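Local coordinates for L-serine ammonia-lyase (Rhizomucor miehei CAU432, PDB 5C3U), which is a lyase of the pyridoxal-phosphate dependent enzyme family and holds a bound pyridoxal-5'-phosphate in its pocket, at residues A[210-215]-A[223-228]; A[229-234]-A[258-263]; A[264-269]-A[288-293]. All coordinates share one frame; numbering follows the deposited sequence.

Contact 1 of 3, residues A[210-215]-A[223-228]; sequences SNAFQA and VIMEKN
The backbones of 210-215 and 223-228 pass each other in reverse order, CA of Ser-210 lying 5.8 Å from CA of Asn-228 and CA of Ala-212 lying 6.1 Å from CA of Val-223. No hydrogen bond crosses between them, and side chains make the join. Met-225 is the main probe from the loop. With CG beside the backbone N (chi1 -72°) and the chain extended beyond it, its methyl end is laid against the first turn of helix 212-219. There Met-225 CE presses on Asn-211 OD1 at 3.2 Å, the two side chains crossing at about a right angle, while the same CE lies 3.9 Å from CB of Ala-215. The sulfur follows behind, with Met-225 SD 4.3 Å from Ala-212 CB. The amide of Asn-211 is fixed in its rotation by a nearly straight bond (175°) from Asn-211 ND2 to Gln-214 OE1, made in the plane of the Asn-211 amide; this leaves the carbonyl oxygen turned to the thioether. At one end of the contact Val-223 CG2 comes 3.7 Å from Ala-215 O and 4.0 Å from Ala-215 CB. At the other end Asn-228 rests its CB near Ser-210 OG, and its amide nitrogen is held by the carbonyl of Gly-209. The contact thus packs helix 212-219 against the loop that leads on from it. On the inner side of the helix, Phe-213 points away from this loop and packs on strands 202-207 and 253-258, while the carboxylate of Glu-206, in strand 202-207, accepts from the backbone N of Phe-213 and Gln-214 at the helix start; farther along the loop, Met-225 is backbone-bonded to Lys-238.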
loop_
_atom_site.group_PDB
_atom_site.type_symbol
_atom_site.label_atom_id
_atom_site.label_comp_id
_atom_site.label_asym_id
_atom_site.label_seq_id
_atom_site.Cartn_x
_atom_site.Cartn_y
_atom_site.Cartn_z
ATOM N N SER A 210 -12.347 7.065 4.027
ATOM C CA SER A 210 -11.621 6.473 5.162
ATOM C C SER A 210 -10.320 7.245 5.436
ATOM O O SER A 210 -9.247 6.904 4.929
ATOM C CB SER A 210 -11.330 4.977 4.902
ATOM O OG SER A 210 -10.852 4.334 6.075
ATOM N N ASN A 211 -10.418 8.317 6.219
ATOM C CA ASN A 211 -9.299 9.238 6.317
ATOM C C ASN A 211 -8.699 9.309 7.727
ATOM O O ASN A 211 -8.389 10.400 8.237
ATOM C CB ASN A 211 -9.730 10.626 5.795
ATOM C CG ASN A 211 -10.636 11.379 6.767
ATOM O OD1 ASN A 211 -11.453 10.785 7.485
ATOM N ND2 ASN A 211 -10.506 12.700 6.775
ATOM N N ALA A 212 -8.518 8.140 8.360
ATOM C CA ALA A 212 -8.078 8.114 9.771
ATOM C C ALA A 212 -6.747 8.825 10.006
ATOM O O ALA A 212 -6.575 9.503 11.029
ATOM C CB ALA A 212 -8.032 6.687 10.315
ATOM N N PHE A 213 -5.811 8.705 9.073
ATOM C CA PHE A 213 -4.532 9.391 9.250
ATOM C C PHE A 213 -4.698 10.906 9.289
ATOM O O PHE A 213 -4.223 11.565 10.225
ATOM C CB PHE A 213 -3.502 9.029 8.183
ATOM C CG PHE A 213 -2.185 9.734 8.373
ATOM C CD1 PHE A 213 -1.375 9.433 9.465
ATOM C CD2 PHE A 213 -1.772 10.727 7.491
ATOM C CE1 PHE A 213 -0.162 10.099 9.668
ATOM C CE2 PHE A 213 -0.556 11.387 7.679
ATOM C CZ PHE A 213 0.256 11.064 8.766
ATOM N N GLN A 214 -5.402 11.432 8.284
ATOM C CA GLN A 214 -5.649 12.862 8.168
ATOM C C GLN A 214 -6.395 13.373 9.392
ATOM O O GLN A 214 -6.014 14.418 9.938
ATOM C CB GLN A 214 -6.462 13.139 6.898
ATOM C CG GLN A 214 -6.820 14.607 6.692
ATOM C CD GLN A 214 -7.546 14.825 5.373
ATOM O OE1 GLN A 214 -8.551 14.172 5.089
ATOM N NE2 GLN A 214 -7.036 15.733 4.569
ATOM N N ALA A 215 -7.449 12.645 9.804
ATOM C CA ALA A 215 -8.234 13.004 11.005
ATOM C C ALA A 215 -7.400 12.956 12.275
ATOM O O ALA A 215 -7.548 13.822 13.145
ATOM C CB ALA A 215 -9.461 12.106 11.156
ATOM N N VAL A 223 -7.803 8.687 15.977
ATOM C CA VAL A 223 -9.223 8.684 15.709
ATOM C C VAL A 223 -9.627 7.267 15.312
ATOM O O VAL A 223 -8.899 6.604 14.550
ATOM C CB VAL A 223 -9.530 9.705 14.587
ATOM C CG1 VAL A 223 -10.994 9.696 14.189
ATOM C CG2 VAL A 223 -9.155 11.109 15.049
ATOM N N ILE A 224 -10.753 6.801 15.855
ATOM C CA ILE A 224 -11.315 5.482 15.545
ATOM C C ILE A 224 -12.563 5.600 14.672
ATOM O O ILE A 224 -13.489 6.345 14.981
ATOM C CB ILE A 224 -11.665 4.666 16.831
ATOM C CG1 ILE A 224 -10.589 4.825 17.924
ATOM C CG2 ILE A 224 -11.911 3.188 16.503
ATOM C CD1 ILE A 224 -9.182 4.453 17.512
ATOM N N MET A 225 -12.596 4.848 13.576
ATOM C CA MET A 225 -13.699 4.944 12.621
ATOM C C MET A 225 -14.290 3.570 12.384
ATOM O O MET A 225 -13.541 2.614 12.156
ATOM C CB MET A 225 -13.204 5.475 11.274
ATOM C CG MET A 225 -12.852 6.939 11.271
ATOM S SD MET A 225 -12.194 7.481 9.688
ATOM C CE MET A 225 -11.725 9.126 10.230
ATOM N N GLU A 226 -15.616 3.473 12.422
ATOM C CA GLU A 226 -16.292 2.210 12.082
ATOM C C GLU A 226 -17.243 2.363 10.890
ATOM O O GLU A 226 -17.934 3.368 10.772
ATOM C CB GLU A 226 -17.106 1.680 13.273
ATOM C CG GLU A 226 -16.399 1.627 14.619
ATOM C CD GLU A 226 -17.378 1.776 15.783
ATOM O OE1 GLU A 226 -17.101 2.574 16.707
ATOM O OE2 GLU A 226 -18.444 1.119 15.779
ATOM N N LYS A 227 -17.310 1.321 10.049
ATOM C CA LYS A 227 -18.298 1.162 8.962
ATOM C C LYS A 227 -17.911 1.890 7.682
ATOM O O LYS A 227 -18.691 1.942 6.740
ATOM C CB LYS A 227 -19.759 1.498 9.381
ATOM C CG LYS A 227 -20.280 0.733 10.606
ATOM C CD LYS A 227 -20.313 -0.777 10.379
ATOM C CE LYS A 227 -20.963 -1.515 11.551
ATOM N NZ LYS A 227 -20.125 -1.608 12.788
ATOM N N ASN A 228 -16.691 2.425 7.654
ATOM C CA ASN A 228 -16.207 3.163 6.501
ATOM C C ASN A 228 -16.123 2.257 5.291
ATOM O O ASN A 228 -15.894 1.051 5.416
ATOM C CB ASN A 228 -14.835 3.757 6.784
ATOM C CG ASN A 228 -14.859 4.731 7.941
ATOM O OD1 ASN A 228 -15.065 4.336 9.095
ATOM N ND2 ASN A 228 -14.664 6.014 7.642
#

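Contact 2 of 3, residues A[229-234]-A[258-263]; sequences NTIATS and VSDAMA. With PLP (pyridoxal-5'-phosphate), chain B.
Thr-230 and Ile-231 hold the carboxylate of Asp-260 with one bond to each oxygen, and this is the tight part of the contact. Thr-230 OG1 donates to Asp-260 OD1 at 2.6 Å, using the syn lone pair of that oxygen. The second bond, from Ile-231 N to Asp-260 OD2, is 3.0 Å long and fairly straight, but the N-H comes in from above the carboxylate plane, 47° out of it. Together the two fix the rotation of the acid group. The threonine hydroxyl works in a second direction as well: its OG1 accepts from Ala-232 N at 3.1 Å, closing an ST turn, and it is also hydrogen-bonded to Thr-207 OG1. Ile-231 lies alongside Asp-260, head to tail with it, its CD1 reaching 3.4 Å from the backbone O of Asp-260; CG1 sits between the backbone N and the carbonyl carbon (chi1 69°) to take that course. Asp-260 opens helix 260-274, where a negative side chain would probably be favoured by the helix start. Ser-259 before it is the N-cap, its OG accepting from Met-262 N at 3.1 Å.

Away from this grip the join is loose. Asn-229, exposed, makes no contact with 258-263; its OD1 accepts a bent bond (141°) from Thr-230 N. Ser-259 and Ala-261 point away from the loop. Beyond Ala-232, the loop leaves the helix and Ser-234 CB lies 3.6 Å from C3 of pyridoxal-5'-phosphate, while Ser-234 OG is bonded to Glu-279 OE1. This is a loop of the pyridoxal-5'-phosphate pocket whose ST turn presents the Thr-230 hydroxyl and Ile-231 N to Asp-260, in the first turn of a helix capped by Ser-259.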
loop_
_atom_site.group_PDB
_atom_site.type_symbol
_atom_site.label_atom_id
_atom_site.label_comp_id
_atom_site.label_asym_id
_atom_site.label_seq_id
_atom_site.Cartn_x
_atom_site.Cartn_y
_atom_site.Cartn_z
ATOM N N ASN A 229 -16.346 2.836 4.121
ATOM C CA ASN A 229 -16.129 2.100 2.890
ATOM C C ASN A 229 -15.596 3.094 1.846
ATOM O O ASN A 229 -15.663 4.320 2.048
ATOM C CB ASN A 229 -17.407 1.384 2.453
ATOM C CG ASN A 229 -17.123 0.172 1.565
ATOM O OD1 ASN A 229 -15.967 -0.130 1.265
ATOM N ND2 ASN A 229 -18.175 -0.518 1.144
ATOM N N THR A 230 -14.977 2.566 0.798
ATOM C CA THR A 230 -14.377 3.359 -0.266
ATOM C C THR A 230 -13.957 2.312 -1.288
ATOM O O THR A 230 -13.709 1.167 -0.916
ATOM C CB THR A 230 -13.179 4.241 0.212
ATOM O OG1 THR A 230 -12.360 4.645 -0.892
ATOM C CG2 THR A 230 -12.261 3.502 1.197
ATOM N N ILE A 231 -13.913 2.698 -2.560
ATOM C CA ILE A 231 -13.375 1.816 -3.603
ATOM C C ILE A 231 -11.900 1.463 -3.339
ATOM O O ILE A 231 -11.393 0.449 -3.843
ATOM C CB ILE A 231 -13.601 2.383 -5.043
ATOM C CG1 ILE A 231 -12.764 3.628 -5.313
ATOM C CG2 ILE A 231 -15.084 2.653 -5.300
ATOM C CD1 ILE A 231 -12.845 4.104 -6.755
ATOM N N ALA A 232 -11.218 2.274 -2.535
ATOM C CA ALA A 232 -9.812 2.035 -2.242
ATOM C C ALA A 232 -9.726 1.053 -1.062
ATOM O O ALA A 232 -9.464 1.426 0.071
ATOM C CB ALA A 232 -9.078 3.343 -1.954
ATOM N N THR A 233 -9.929 -0.226 -1.363
ATOM C CA THR A 233 -10.120 -1.236 -0.316
ATOM C C THR A 233 -8.934 -1.325 0.636
ATOM O O THR A 233 -9.141 -1.485 1.845
ATOM C CB THR A 233 -10.305 -2.631 -0.966
ATOM O OG1 THR A 233 -11.340 -2.544 -1.951
ATOM C CG2 THR A 233 -10.649 -3.703 0.091
ATOM N N SER A 234 -7.707 -1.200 0.111
ATOM C CA SER A 234 -6.524 -1.387 0.941
ATOM C C SER A 234 -6.243 -0.184 1.831
ATOM O O SER A 234 -5.395 -0.256 2.704
ATOM C CB SER A 234 -5.295 -1.754 0.128
ATOM O OG SER A 234 -5.551 -2.971 -0.550
ATOM N N VAL A 258 -8.392 12.556 -1.315
ATOM C CA VAL A 258 -9.059 12.665 -2.612
ATOM C C VAL A 258 -10.383 11.872 -2.615
ATOM O O VAL A 258 -10.615 11.025 -1.746
ATOM C CB VAL A 258 -8.148 12.170 -3.765
ATOM C CG1 VAL A 258 -6.795 12.877 -3.761
ATOM C CG2 VAL A 258 -7.971 10.650 -3.719
ATOM N N SER A 259 -11.263 12.139 -3.578
ATOM C CA SER A 259 -12.539 11.431 -3.644
ATOM C C SER A 259 -12.369 10.078 -4.352
ATOM O O SER A 259 -11.381 9.859 -5.047
ATOM C CB SER A 259 -13.556 12.244 -4.436
ATOM O OG SER A 259 -13.089 12.423 -5.771
ATOM N N ASP A 260 -13.357 9.214 -4.185
ATOM C CA ASP A 260 -13.397 7.940 -4.936
ATOM C C ASP A 260 -13.397 8.196 -6.437
ATOM O O ASP A 260 -12.769 7.442 -7.191
ATOM C CB ASP A 260 -14.596 7.109 -4.502
ATOM C CG ASP A 260 -14.303 6.259 -3.265
ATOM O OD1 ASP A 260 -13.216 6.406 -2.653
ATOM O OD2 ASP A 260 -15.163 5.424 -2.896
ATOM N N ALA A 261 -14.087 9.253 -6.879
ATOM C CA ALA A 261 -14.131 9.590 -8.302
ATOM C C ALA A 261 -12.745 9.951 -8.841
ATOM O O ALA A 261 -12.385 9.537 -9.940
ATOM C CB ALA A 261 -15.145 10.698 -8.597
ATOM N N MET A 262 -11.961 10.695 -8.066
ATOM C CA MET A 262 -10.591 11.023 -8.475
ATOM C C MET A 262 -9.729 9.765 -8.550
ATOM O O MET A 262 -8.970 9.586 -9.505
ATOM C CB MET A 262 -9.948 12.013 -7.509
ATOM C CG MET A 262 -10.484 13.411 -7.660
ATOM S SD MET A 262 -10.063 14.454 -6.240
ATOM C CE MET A 262 -8.308 14.586 -6.439
ATOM N N ALA A 263 -9.848 8.898 -7.543
ATOM C CA ALA A 263 -9.059 7.667 -7.513
ATOM C C ALA A 263 -9.445 6.769 -8.685
ATOM O O ALA A 263 -8.579 6.167 -9.312
ATOM C CB ALA A 263 -9.245 6.932 -6.180
HETATM N N1 PLP B . -1.846 0.450 -1.560
HETATM C C2 PLP B . -1.968 -0.884 -1.674
HETATM C C2A PLP B . -2.357 -1.543 -2.976
HETATM C C3 PLP B . -1.729 -1.722 -0.496
HETATM O O3 PLP B . -1.840 -3.084 -0.582
HETATM C C4 PLP B . -1.334 -1.031 0.750
HETATM C C4A PLP B . -1.048 -1.825 1.956
HETATM C C5 PLP B . -1.232 0.451 0.763
HETATM C C6 PLP B . -1.497 1.118 -0.437
HETATM C C5A PLP B . -0.841 1.235 2.017
HETATM O O4P PLP B . -1.128 0.437 3.159
HETATM P P PLP B . -0.735 0.726 4.704
HETATM O O1P PLP B . 0.631 0.185 4.945
HETATM O O2P PLP B . -0.888 2.231 4.986
HETATM O O3P PLP B . -1.821 -0.060 5.351
#

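Contact 3 of 3, residues A[264-269]-A[288-293]; sequences ADAVRL and LCYTHL
Asp-265 OD1 is gripped by two nitrogens of Arg-268, one helical turn on, in a side-on salt bridge: Arg-268 NE stands 3.1 Å and NH2 3.0 Å from that one oxygen. Both approach from the same face of the carboxylate plane, and OD1 lies at the edge of the guanidinium, close to its plane. The bonds are somewhat bent, at 145° and 151°. The flat guanidinium is in turn backed by Leu-269, whose CG lies over its face toward the rim.

Leu-269 also meets Tyr-290 across the contact. Its CB sits over the centre of the phenol ring, 3.7 Å from the centroid, a CH-pi contact made from nearly straight above. CG, anti to the carbonyl carbon (chi1 -74°), sends the rest of the branch back along the ring, so that Leu-269 CD1 comes 3.8 Å from Tyr-290 CG. The leucine thus points back toward the root of the tyrosine, and the tyrosine toward the root of the leucine. Ala-266 completes the seat, its CB 3.9 Å from Tyr-290 CD2. The phenol OH continues beyond Leu-269 and is hydrogen-bonded to Asp-273 OD2, which ties the ring to a later turn of the same helix.

One aromatic side chain from helix 280-290 is thus laid against helix 260-274. Tyr-290 also touches Phe-270 of helix 260-274 and Leu-30 of helix 28-34, whereas Ala-264 and Val-267 pack on helix 319-329.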
loop_
_atom_site.group_PDB
_atom_site.type_symbol
_atom_site.label_atom_id
_atom_site.label_comp_id
_atom_site.label_asym_id
_atom_site.label_seq_id
_atom_site.Cartn_x
_atom_site.Cartn_y
_atom_site.Cartn_z
ATOM N N ALA A 264 -10.737 6.696 -8.986
ATOM C CA ALA A 264 -11.215 5.829 -10.066
ATOM C C ALA A 264 -10.728 6.349 -11.425
ATOM O O ALA A 264 -10.336 5.582 -12.335
ATOM C CB ALA A 264 -12.732 5.766 -10.055
ATOM N N ASP A 265 -10.779 7.655 -11.586
ATOM C CA ASP A 265 -10.330 8.248 -12.836
ATOM C C ASP A 265 -8.834 7.984 -13.021
ATOM O O ASP A 265 -8.372 7.727 -14.142
ATOM C CB ASP A 265 -10.632 9.744 -12.878
ATOM C CG ASP A 265 -10.610 10.292 -14.290
ATOM O OD1 ASP A 265 -11.206 9.663 -15.196
ATOM O OD2 ASP A 265 -9.985 11.335 -14.504
ATOM N N ALA A 266 -8.082 8.002 -11.927
ATOM C CA ALA A 266 -6.640 7.763 -12.040
ATOM C C ALA A 266 -6.355 6.317 -12.460
ATOM O O ALA A 266 -5.421 6.078 -13.215
ATOM C CB ALA A 266 -5.925 8.081 -10.736
ATOM N N VAL A 267 -7.127 5.373 -11.936
ATOM C CA VAL A 267 -6.966 3.963 -12.340
ATOM C C VAL A 267 -7.216 3.845 -13.847
ATOM O O VAL A 267 -6.499 3.113 -14.558
ATOM C CB VAL A 267 -7.921 3.029 -11.556
ATOM C CG1 VAL A 267 -7.928 1.606 -12.159
ATOM C CG2 VAL A 267 -7.504 2.986 -10.090
ATOM N N ARG A 268 -8.253 4.528 -14.328
ATOM C CA ARG A 268 -8.606 4.443 -15.749
ATOM C C ARG A 268 -7.477 5.048 -16.578
ATOM O O ARG A 268 -7.044 4.453 -17.562
ATOM C CB ARG A 268 -9.891 5.181 -16.015
ATOM C CG ARG A 268 -10.242 5.265 -17.494
ATOM C CD ARG A 268 -11.475 6.117 -17.710
ATOM N NE ARG A 268 -11.218 7.536 -17.466
ATOM C CZ ARG A 268 -10.713 8.372 -18.376
ATOM N NH1 ARG A 268 -10.385 7.935 -19.586
ATOM N NH2 ARG A 268 -10.521 9.641 -18.072
ATOM N N LEU A 269 -7.000 6.216 -16.163
ATOM C CA LEU A 269 -5.933 6.933 -16.913
ATOM C C LEU A 269 -4.619 6.178 -16.909
ATOM O O LEU A 269 -3.945 6.121 -17.942
ATOM C CB LEU A 269 -5.741 8.347 -16.347
ATOM C CG LEU A 269 -6.909 9.257 -16.765
ATOM C CD1 LEU A 269 -6.795 10.561 -15.960
ATOM C CD2 LEU A 269 -6.924 9.550 -18.252
ATOM N N LEU A 288 -3.190 12.743 -7.646
ATOM C CA LEU A 288 -2.587 14.056 -7.397
ATOM C C LEU A 288 -1.876 14.572 -8.642
ATOM O O LEU A 288 -1.850 15.777 -8.894
ATOM C CB LEU A 288 -1.643 14.037 -6.200
ATOM C CG LEU A 288 -2.260 13.677 -4.847
ATOM C CD1 LEU A 288 -1.260 14.037 -3.770
ATOM C CD2 LEU A 288 -3.575 14.407 -4.604
ATOM N N CYS A 289 -1.333 13.653 -9.444
ATOM C CA CYS A 289 -0.659 14.047 -10.676
ATOM C C CYS A 289 -1.638 14.318 -11.803
ATOM O O CYS A 289 -1.559 15.361 -12.472
ATOM C CB CYS A 289 0.374 12.990 -11.078
ATOM S SG CYS A 289 1.708 12.913 -9.862
ATOM N N TYR A 290 -2.570 13.392 -12.000
ATOM C CA TYR A 290 -3.547 13.500 -13.074
ATOM C C TYR A 290 -4.453 14.724 -12.940
ATOM O O TYR A 290 -4.827 15.332 -13.938
ATOM C CB TYR A 290 -4.374 12.220 -13.172
ATOM C CG TYR A 290 -3.655 11.100 -13.884
ATOM C CD1 TYR A 290 -3.170 11.285 -15.182
ATOM C CD2 TYR A 290 -3.478 9.840 -13.273
ATOM C CE1 TYR A 290 -2.526 10.258 -15.857
ATOM C CE2 TYR A 290 -2.827 8.812 -13.946
ATOM C CZ TYR A 290 -2.363 9.033 -15.239
ATOM O OH TYR A 290 -1.729 8.043 -15.956
ATOM N N THR A 291 -4.772 15.103 -11.711
ATOM C CA THR A 291 -5.592 16.295 -11.479
ATOM C C THR A 291 -4.783 17.590 -11.355
ATOM O O THR A 291 -5.377 18.665 -11.275
ATOM C CB THR A 291 -6.419 16.189 -10.181
ATOM O OG1 THR A 291 -5.523 16.143 -9.062
ATOM C CG2 THR A 291 -7.352 14.958 -10.196
ATOM N N HIS A 292 -3.453 17.494 -11.269
ATOM C CA HIS A 292 -2.584 18.665 -11.072
ATOM C C HIS A 292 -2.660 19.201 -9.657
ATOM O O HIS A 292 -2.025 20.213 -9.330
ATOM C CB HIS A 292 -2.893 19.786 -12.092
ATOM C CG HIS A 292 -2.559 19.443 -13.530
ATOM N ND1 HIS A 292 -2.691 18.201 -14.040
ATOM C CD2 HIS A 292 -2.121 20.254 -14.584
ATOM C CE1 HIS A 292 -2.333 18.206 -15.339
ATOM N NE2 HIS A 292 -1.986 19.463 -15.672
ATOM N N LEU A 293 -3.404 18.523 -8.783
ATOM C CA LEU A 293 -3.485 18.970 -7.387
ATOM C C LEU A 293 -2.117 19.008 -6.709
ATOM O O LEU A 293 -1.915 19.787 -5.770
ATOM C CB LEU A 293 -4.483 18.138 -6.578
ATOM C CG LEU A 293 -5.933 18.588 -6.762
ATOM C CD1 LEU A 293 -6.914 17.586 -6.180
ATOM C CD2 LEU A 293 -6.155 19.956 -6.131
#

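The three contacts follow one another along the chain without overlap. Contacts 1 and 2 have centres about 13 Å apart and are joined by the loop between helices 212-219 and 242-250, Ser-210 packing on Thr-230. Contacts 2 and 3, centres about 12 Å apart, share helix 260-274 and touch through Ile-231 with Ala-264, Val-258 with Leu-288 and Met-262 with Thr-291. Contacts 1 and 3 do not touch, their centres being about 23 Å apart. Taken together, contacts 1 and 2 link the loop that reaches pyridoxal-5'-phosphate through Ser-234 to helices 212-219 and 260-274, and contact 3 joins the latter to helix 280-290.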